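Methanogen homoaconitase large subunit (Methanocaldococcus jannaschii, PDB 4KP2) forms the large, [4Fe-4S] cluster-binding subunit of a hydro-lyase that interconverts (R)-homocitrate and homoisocitrate through cis-homoaconitate in 2-oxosuberate biosynthesis. Local coordinates at residues A189-I200 / G224-M235. Numbering follows the deposited sequence.
Sequences AKDIVLRVCKEI and GRLTLCNMAIEM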
ATOM      1  N   ALA A 189      -9.262  23.437  -9.235  1.00 54.21           N
ATOM      2  CA  ALA A 189     -10.670  23.145  -8.995  1.00 51.44           C
ATOM      3  C   ALA A 189     -10.934  22.887  -7.515  1.00 48.35           C
ATOM      4  O   ALA A 189     -12.017  23.184  -7.009  1.00 44.52           O
ATOM      5  CB  ALA A 189     -11.109  21.955  -9.827  1.00 50.95           C
ATOM      6  N   LYS A 190      -9.941  22.329  -6.829  1.00 46.70           N
ATOM      7  CA  LYS A 190     -10.036  22.116  -5.390  1.00 48.71           C
ATOM      8  C   LYS A 190     -10.046  23.458  -4.669  1.00 45.17           C
ATOM      9  O   LYS A 190     -10.801  23.653  -3.717  1.00 45.42           O
ATOM     10  CB  LYS A 190      -8.879  21.246  -4.892  1.00 42.21           C
ATOM     11  CG  LYS A 190      -8.756  21.174  -3.376  1.00 40.48           C
ATOM     12  CD  LYS A 190     -10.038  20.670  -2.723  1.00 47.50           C
ATOM     13  CE  LYS A 190     -10.265  19.192  -2.995  1.00 51.72           C
ATOM     14  NZ  LYS A 190      -9.204  18.349  -2.372  1.00 56.73           N
ATOM     15  N   ASP A 191      -9.213  24.384  -5.134  1.00 45.45           N
ATOM     16  CA  ASP A 191      -9.183  25.730  -4.576  1.00 49.89           C
ATOM     17  C   ASP A 191     -10.516  26.428  -4.821  1.00 53.27           C
ATOM     18  O   ASP A 191     -10.969  27.232  -4.007  1.00 57.15           O
ATOM     19  CB  ASP A 191      -8.049  26.549  -5.192  1.00 53.70           C
ATOM     20  CG  ASP A 191      -6.681  25.966  -4.900  1.00 57.13           C
ATOM     21  OD1 ASP A 191      -6.168  26.183  -3.781  1.00 52.10           O
ATOM     22  OD2 ASP A 191      -6.116  25.298  -5.793  1.00 57.93           O
ATOM     23  N   ILE A 192     -11.138  26.113  -5.951  1.00 48.86           N
ATOM     24  CA  ILE A 192     -12.414  26.712  -6.320  1.00 54.15           C
ATOM     25  C   ILE A 192     -13.558  26.161  -5.477  1.00 54.42           C
ATOM     26  O   ILE A 192     -14.351  26.922  -4.922  1.00 54.35           O
ATOM     27  CB  ILE A 192     -12.719  26.488  -7.810  1.00 51.33           C
ATOM     28  CG1 ILE A 192     -11.673  27.195  -8.671  1.00 49.84           C
ATOM     29  CG2 ILE A 192     -14.109  26.993  -8.152  1.00 46.26           C
ATOM     30  CD1 ILE A 192     -11.752  26.847 -10.137  1.00 48.01           C
ATOM     31  N   VAL A 193     -13.637  24.837  -5.375  1.00 52.38           N
ATOM     32  CA  VAL A 193     -14.716  24.197  -4.628  1.00 51.22           C
ATOM     33  C   VAL A 193     -14.602  24.479  -3.129  1.00 52.16           C
ATOM     34  O   VAL A 193     -15.606  24.498  -2.416  1.00 50.40           O
ATOM     35  CB  VAL A 193     -14.784  22.675  -4.898  1.00 46.36           C
ATOM     36  CG1 VAL A 193     -13.609  21.953  -4.256  1.00 52.99           C
ATOM     37  CG2 VAL A 193     -16.105  22.106  -4.403  1.00 50.42           C
ATOM     38  N   LEU A 194     -13.381  24.712  -2.658  1.00 48.24           N
ATOM     39  CA  LEU A 194     -13.169  25.092  -1.268  1.00 50.93           C
ATOM     40  C   LEU A 194     -13.684  26.505  -1.023  1.00 55.20           C
ATOM     41  O   LEU A 194     -14.123  26.831   0.077  1.00 52.08           O
ATOM     42  CB  LEU A 194     -11.690  24.997  -0.890  1.00 53.17           C
ATOM     43  CG  LEU A 194     -11.157  23.611  -0.524  1.00 46.45           C
ATOM     44  CD1 LEU A 194      -9.671  23.678  -0.217  1.00 47.20           C
ATOM     45  CD2 LEU A 194     -11.926  23.043   0.658  1.00 38.88           C
ATOM     46  N   ARG A 195     -13.628  27.340  -2.053  1.00 58.81           N
ATOM     47  CA  ARG A 195     -14.134  28.702  -1.950  1.00 57.88           C
ATOM     48  C   ARG A 195     -15.657  28.686  -1.914  1.00 57.44           C
ATOM     49  O   ARG A 195     -16.288  29.546  -1.298  1.00 63.64           O
ATOM     50  CB  ARG A 195     -13.648  29.548  -3.125  1.00 60.77           C
ATOM     51  CG  ARG A 195     -13.954  31.027  -2.987  1.00 68.60           C
ATOM     52  CD  ARG A 195     -13.201  31.626  -1.810  1.00 64.57           C
ATOM     53  NE  ARG A 195     -13.516  33.038  -1.619  1.00 77.54           N
ATOM     54  CZ  ARG A 195     -14.513  33.482  -0.861  1.00 84.73           C
ATOM     55  NH1 ARG A 195     -15.295  32.622  -0.223  1.00 76.09           N
ATOM     56  NH2 ARG A 195     -14.727  34.784  -0.741  1.00 92.19           N
ATOM     57  N   VAL A 196     -16.241  27.694  -2.578  1.00 54.16           N
ATOM     58  CA  VAL A 196     -17.690  27.546  -2.632  1.00 57.57           C
ATOM     59  C   VAL A 196     -18.243  27.136  -1.270  1.00 59.59           C
ATOM     60  O   VAL A 196     -19.326  27.570  -0.870  1.00 64.27           O
ATOM     61  CB  VAL A 196     -18.103  26.508  -3.696  1.00 54.66           C
ATOM     62  CG1 VAL A 196     -19.612  26.338  -3.728  1.00 52.97           C
ATOM     63  CG2 VAL A 196     -17.588  26.923  -5.064  1.00 54.48           C
ATOM     64  N   CYS A 197     -17.485  26.313  -0.551  1.00 59.15           N
ATOM     65  CA  CYS A 197     -17.936  25.774   0.728  1.00 60.52           C
ATOM     66  C   CYS A 197     -18.008  26.822   1.840  1.00 61.43           C
ATOM     67  O   CYS A 197     -18.567  26.561   2.904  1.00 59.05           O
ATOM     68  CB  CYS A 197     -17.047  24.604   1.162  1.00 60.45           C
ATOM     69  SG  CYS A 197     -17.062  23.174   0.049  1.00 65.77           S
ATOM     70  N   LYS A 198     -17.445  28.003   1.598  1.00 63.27           N
ATOM     71  CA  LYS A 198     -17.450  29.062   2.605  1.00 61.87           C
ATOM     72  C   LYS A 198     -18.634  29.994   2.429  1.00 67.11           C
ATOM     73  O   LYS A 198     -19.331  30.316   3.391  1.00 68.77           O
ATOM     74  CB  LYS A 198     -16.161  29.879   2.547  1.00 63.63           C
ATOM     75  CG  LYS A 198     -14.908  29.049   2.574  1.00 65.36           C
ATOM     76  CD  LYS A 198     -14.957  27.990   3.661  1.00 71.22           C
ATOM     77  CE  LYS A 198     -14.843  26.602   3.049  1.00 73.43           C
ATOM     78  NZ  LYS A 198     -13.791  25.758   3.680  1.00 70.48           N
ATOM     79  N   GLU A 199     -18.846  30.430   1.192  1.00 64.00           N
ATOM     80  CA  GLU A 199     -19.957  31.312   0.869  1.00 63.63           C
ATOM     81  C   GLU A 199     -21.273  30.623   1.199  1.00 67.04           C
ATOM     82  O   GLU A 199     -22.250  31.270   1.575  1.00 81.57           O
ATOM     83  CB  GLU A 199     -19.924  31.692  -0.612  1.00 65.38           C
ATOM     84  CG  GLU A 199     -20.055  33.184  -0.877  1.00 78.21           C
ATOM     85  CD  GLU A 199     -18.789  33.950  -0.543  1.00 79.44           C
ATOM     86  OE1 GLU A 199     -17.725  33.310  -0.408  1.00 70.85           O
ATOM     87  OE2 GLU A 199     -18.858  35.191  -0.415  1.00 84.44           O
ATOM     88  N   ILE A 200     -21.284  29.301   1.066  1.00 61.95           N
ATOM     89  CA  ILE A 200     -22.472  28.507   1.341  1.00 59.77           C
ATOM     90  C   ILE A 200     -22.491  27.998   2.779  1.00 61.29           C
ATOM     91  O   ILE A 200     -23.446  28.237   3.519  1.00 66.64           O
ATOM     92  CB  ILE A 200     -22.574  27.310   0.380  1.00 56.01           C
ATOM     93  CG1 ILE A 200     -22.682  27.798  -1.065  1.00 52.46           C
ATOM     94  CG2 ILE A 200     -23.763  26.439   0.743  1.00 53.35           C
ATOM     95  CD1 ILE A 200     -22.883  26.688  -2.072  1.00 51.75           C
ATOM     96  N   GLY A 224     -11.990  18.598 -13.219  1.00 49.02           N
ATOM     97  CA  GLY A 224     -12.399  19.711 -12.384  1.00 56.40           C
ATOM     98  C   GLY A 224     -13.855  19.613 -11.972  1.00 49.36           C
ATOM     99  O   GLY A 224     -14.216  19.941 -10.841  1.00 50.38           O
ATOM    100  N   ARG A 225     -14.695  19.156 -12.896  1.00 47.71           N
ATOM    101  CA  ARG A 225     -16.123  19.025 -12.633  1.00 55.75           C
ATOM    102  C   ARG A 225     -16.407  17.912 -11.629  1.00 51.36           C
ATOM    103  O   ARG A 225     -17.358  17.993 -10.850  1.00 48.23           O
ATOM    104  CB  ARG A 225     -16.886  18.779 -13.935  1.00 45.11           C
ATOM    105  CG  ARG A 225     -16.784  19.928 -14.922  1.00 46.51           C
ATOM    106  CD  ARG A 225     -17.594  19.659 -16.175  1.00 50.18           C
ATOM    107  NE  ARG A 225     -17.500  20.767 -17.119  1.00 52.39           N
ATOM    108  CZ  ARG A 225     -18.125  20.804 -18.290  1.00 51.33           C
ATOM    109  NH1 ARG A 225     -18.894  19.790 -18.665  1.00 46.70           N
ATOM    110  NH2 ARG A 225     -17.983  21.854 -19.087  1.00 54.05           N
ATOM    111  N   LEU A 226     -15.576  16.875 -11.654  1.00 51.74           N
ATOM    112  CA  LEU A 226     -15.684  15.785 -10.692  1.00 47.56           C
ATOM    113  C   LEU A 226     -15.397  16.282  -9.280  1.00 53.84           C
ATOM    114  O   LEU A 226     -16.019  15.839  -8.316  1.00 52.08           O
ATOM    115  CB  LEU A 226     -14.719  14.653 -11.049  1.00 44.21           C
ATOM    116  CG  LEU A 226     -15.318  13.411 -11.712  1.00 50.62           C
ATOM    117  CD1 LEU A 226     -16.054  13.772 -12.990  1.00 47.21           C
ATOM    118  CD2 LEU A 226     -14.232  12.382 -11.986  1.00 48.92           C
ATOM    119  N   THR A 227     -14.448  17.206  -9.169  1.00 50.44           N
ATOM    120  CA  THR A 227     -14.059  17.759  -7.878  1.00 50.35           C
ATOM    121  C   THR A 227     -15.164  18.623  -7.279  1.00 52.02           C
ATOM    122  O   THR A 227     -15.452  18.541  -6.084  1.00 51.69           O
ATOM    123  CB  THR A 227     -12.771  18.597  -7.998  1.00 47.83           C
ATOM    124  OG1 THR A 227     -11.716  17.782  -8.521  1.00 46.49           O
ATOM    125  CG2 THR A 227     -12.358  19.142  -6.639  1.00 49.47           C
ATOM    126  N   LEU A 228     -15.782  19.448  -8.118  1.00 49.07           N
ATOM    127  CA  LEU A 228     -16.837  20.352  -7.672  1.00 50.84           C
ATOM    128  C   LEU A 228     -18.068  19.603  -7.170  1.00 52.27           C
ATOM    129  O   LEU A 228     -18.672  19.988  -6.169  1.00 53.97           O
ATOM    130  CB  LEU A 228     -17.229  21.317  -8.792  1.00 51.99           C
ATOM    131  CG  LEU A 228     -16.631  22.724  -8.723  1.00 46.55           C
ATOM    132  CD1 LEU A 228     -15.114  22.667  -8.618  1.00 54.71           C
ATOM    133  CD2 LEU A 228     -17.056  23.546  -9.930  1.00 42.05           C
ATOM    134  N   CYS A 229     -18.434  18.535  -7.868  1.00 43.28           N
ATOM    135  CA  CYS A 229     -19.608  17.752  -7.499  1.00 48.72           C
ATOM    136  C   CYS A 229     -19.320  16.805  -6.340  1.00 50.55           C
ATOM    137  O   CYS A 229     -20.238  16.327  -5.677  1.00 43.62           O
ATOM    138  CB  CYS A 229     -20.131  16.967  -8.703  1.00 52.02           C
ATOM    139  SG  CYS A 229     -20.718  17.998 -10.064  1.00 49.88           S
ATOM    140  N   ASN A 230     -18.040  16.537  -6.102  1.00 49.02           N
ATOM    141  CA  ASN A 230     -17.637  15.628  -5.036  1.00 46.17           C
ATOM    142  C   ASN A 230     -17.830  16.237  -3.652  1.00 42.96           C
ATOM    143  O   ASN A 230     -18.192  15.541  -2.700  1.00 47.33           O
ATOM    144  CB  ASN A 230     -16.177  15.204  -5.213  1.00 51.86           C
ATOM    145  CG  ASN A 230     -15.731  14.196  -4.171  1.00 50.19           C
ATOM    146  OD1 ASN A 230     -15.364  14.560  -3.053  1.00 50.41           O
ATOM    147  ND2 ASN A 230     -15.757  12.921  -4.536  1.00 47.49           N
ATOM    148  N   MET A 231     -17.593  17.541  -3.547  1.00 46.78           N
ATOM    149  CA  MET A 231     -17.658  18.231  -2.266  1.00 53.28           C
ATOM    150  C   MET A 231     -19.037  18.836  -2.026  1.00 54.29           C
ATOM    151  O   MET A 231     -19.171  19.825  -1.308  1.00 59.80           O
ATOM    152  CB  MET A 231     -16.600  19.331  -2.205  1.00 50.08           C
ATOM    153  CG  MET A 231     -15.208  18.884  -2.615  1.00 50.33           C
ATOM    154  SD  MET A 231     -14.089  18.733  -1.213  1.00 65.48           S
ATOM    155  CE  MET A 231     -14.200  20.381  -0.519  1.00 52.02           C
ATOM    156  N   ALA A 232     -20.059  18.240  -2.631  1.00 48.21           N
ATOM    157  CA  ALA A 232     -21.422  18.734  -2.484  1.00 55.85           C
ATOM    158  C   ALA A 232     -21.993  18.381  -1.114  1.00 57.00           C
ATOM    159  O   ALA A 232     -22.673  19.193  -0.486  1.00 57.85           O
ATOM    160  CB  ALA A 232     -22.309  18.186  -3.590  1.00 44.32           C
ATOM    161  N   ILE A 233     -21.711  17.164  -0.657  1.00 55.63           N
ATOM    162  CA  ILE A 233     -22.202  16.688   0.631  1.00 61.04           C
ATOM    163  C   ILE A 233     -21.540  17.440   1.788  1.00 59.54           C
ATOM    164  O   ILE A 233     -22.116  17.576   2.868  1.00 53.54           O
ATOM    165  CB  ILE A 233     -21.981  15.164   0.786  1.00 61.17           C
ATOM    166  CG1 ILE A 233     -22.616  14.646   2.078  1.00 52.34           C
ATOM    167  CG2 ILE A 233     -20.500  14.823   0.736  1.00 50.80           C
ATOM    168  CD1 ILE A 233     -24.097  14.926   2.179  1.00 65.05           C
ATOM    169  N   GLU A 234     -20.335  17.948   1.546  1.00 59.15           N
ATOM    170  CA  GLU A 234     -19.589  18.673   2.569  1.00 52.72           C
ATOM    171  C   GLU A 234     -20.249  20.008   2.896  1.00 58.34           C
ATOM    172  O   GLU A 234     -19.959  20.621   3.923  1.00 62.20           O
ATOM    173  CB  GLU A 234     -18.143  18.893   2.121  1.00 49.33           C
ATOM    174  CG  GLU A 234     -17.434  17.622   1.681  1.00 50.85           C
ATOM    175  CD  GLU A 234     -17.326  16.595   2.792  1.00 56.96           C
ATOM    176  OE1 GLU A 234     -17.265  16.994   3.975  1.00 57.94           O
ATOM    177  OE2 GLU A 234     -17.301  15.385   2.483  1.00 59.91           O
ATOM    178  N   MET A 235     -21.134  20.453   2.013  1.00 56.21           N
ATOM    179  CA  MET A 235     -21.903  21.670   2.236  1.00 57.78           C
ATOM    180  C   MET A 235     -23.323  21.330   2.672  1.00 60.30           C
ATOM    181  O   MET A 235     -24.180  22.208   2.776  1.00 62.57           O
ATOM    182  CB  MET A 235     -21.935  22.524   0.967  1.00 55.64           C
ATOM    183  CG  MET A 235     -20.584  23.100   0.589  1.00 61.79           C
ATOM    184  SD  MET A 235     -20.599  23.930  -1.011  1.00 58.91           S
ATOM    185  CE  MET A 235     -20.919  22.548  -2.102  1.00 60.03           C
TER
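A chi1 of 71° sets Val193 CG1 between its own backbone N and carbonyl carbon, facing Thr227 CG2 and Met231 CG, and leaves CG2, anti to that N, against Met231 CB. Met231 CG, anti to its carbonyl carbon (chi1 -49°), touches both valine methyls. The pair lies between two near-parallel helices, 189-200 and 222-230, packed side by side on the mixed sheet of the aconitase-family fold; the short helical segments cross at -26° with axes 8.9 Å apart. Their first turns come close, Ala189 CB resting 3.6 Å from Gly224 CA. Leu228 CD1 packs against Ala189 O and Val193 CB, 3.7 Å from the latter, while its side chain also meets Ile180 of strand 167-180. Bends at chi2 and chi3 carry Met231 CE to Leu194 CD2, 3.7 Å away, and to Cys197 SG. Thr227 OG1 hydrogen-bonds Asp223 O and Thr324 O, next to Cys323, a predicted cluster ligand. Lys190 packs its CE near Thr227 CG2 and sends NZ to Asn325 OD1, Thr324 OG1 and Thr403 O. Past Met231, where helical geometry ends, a 3-10 turn returns Met235 to the first helix: CG lies 3.6 Å from Cys197 SG, and SD 3.7 Å from Ile200 CD1.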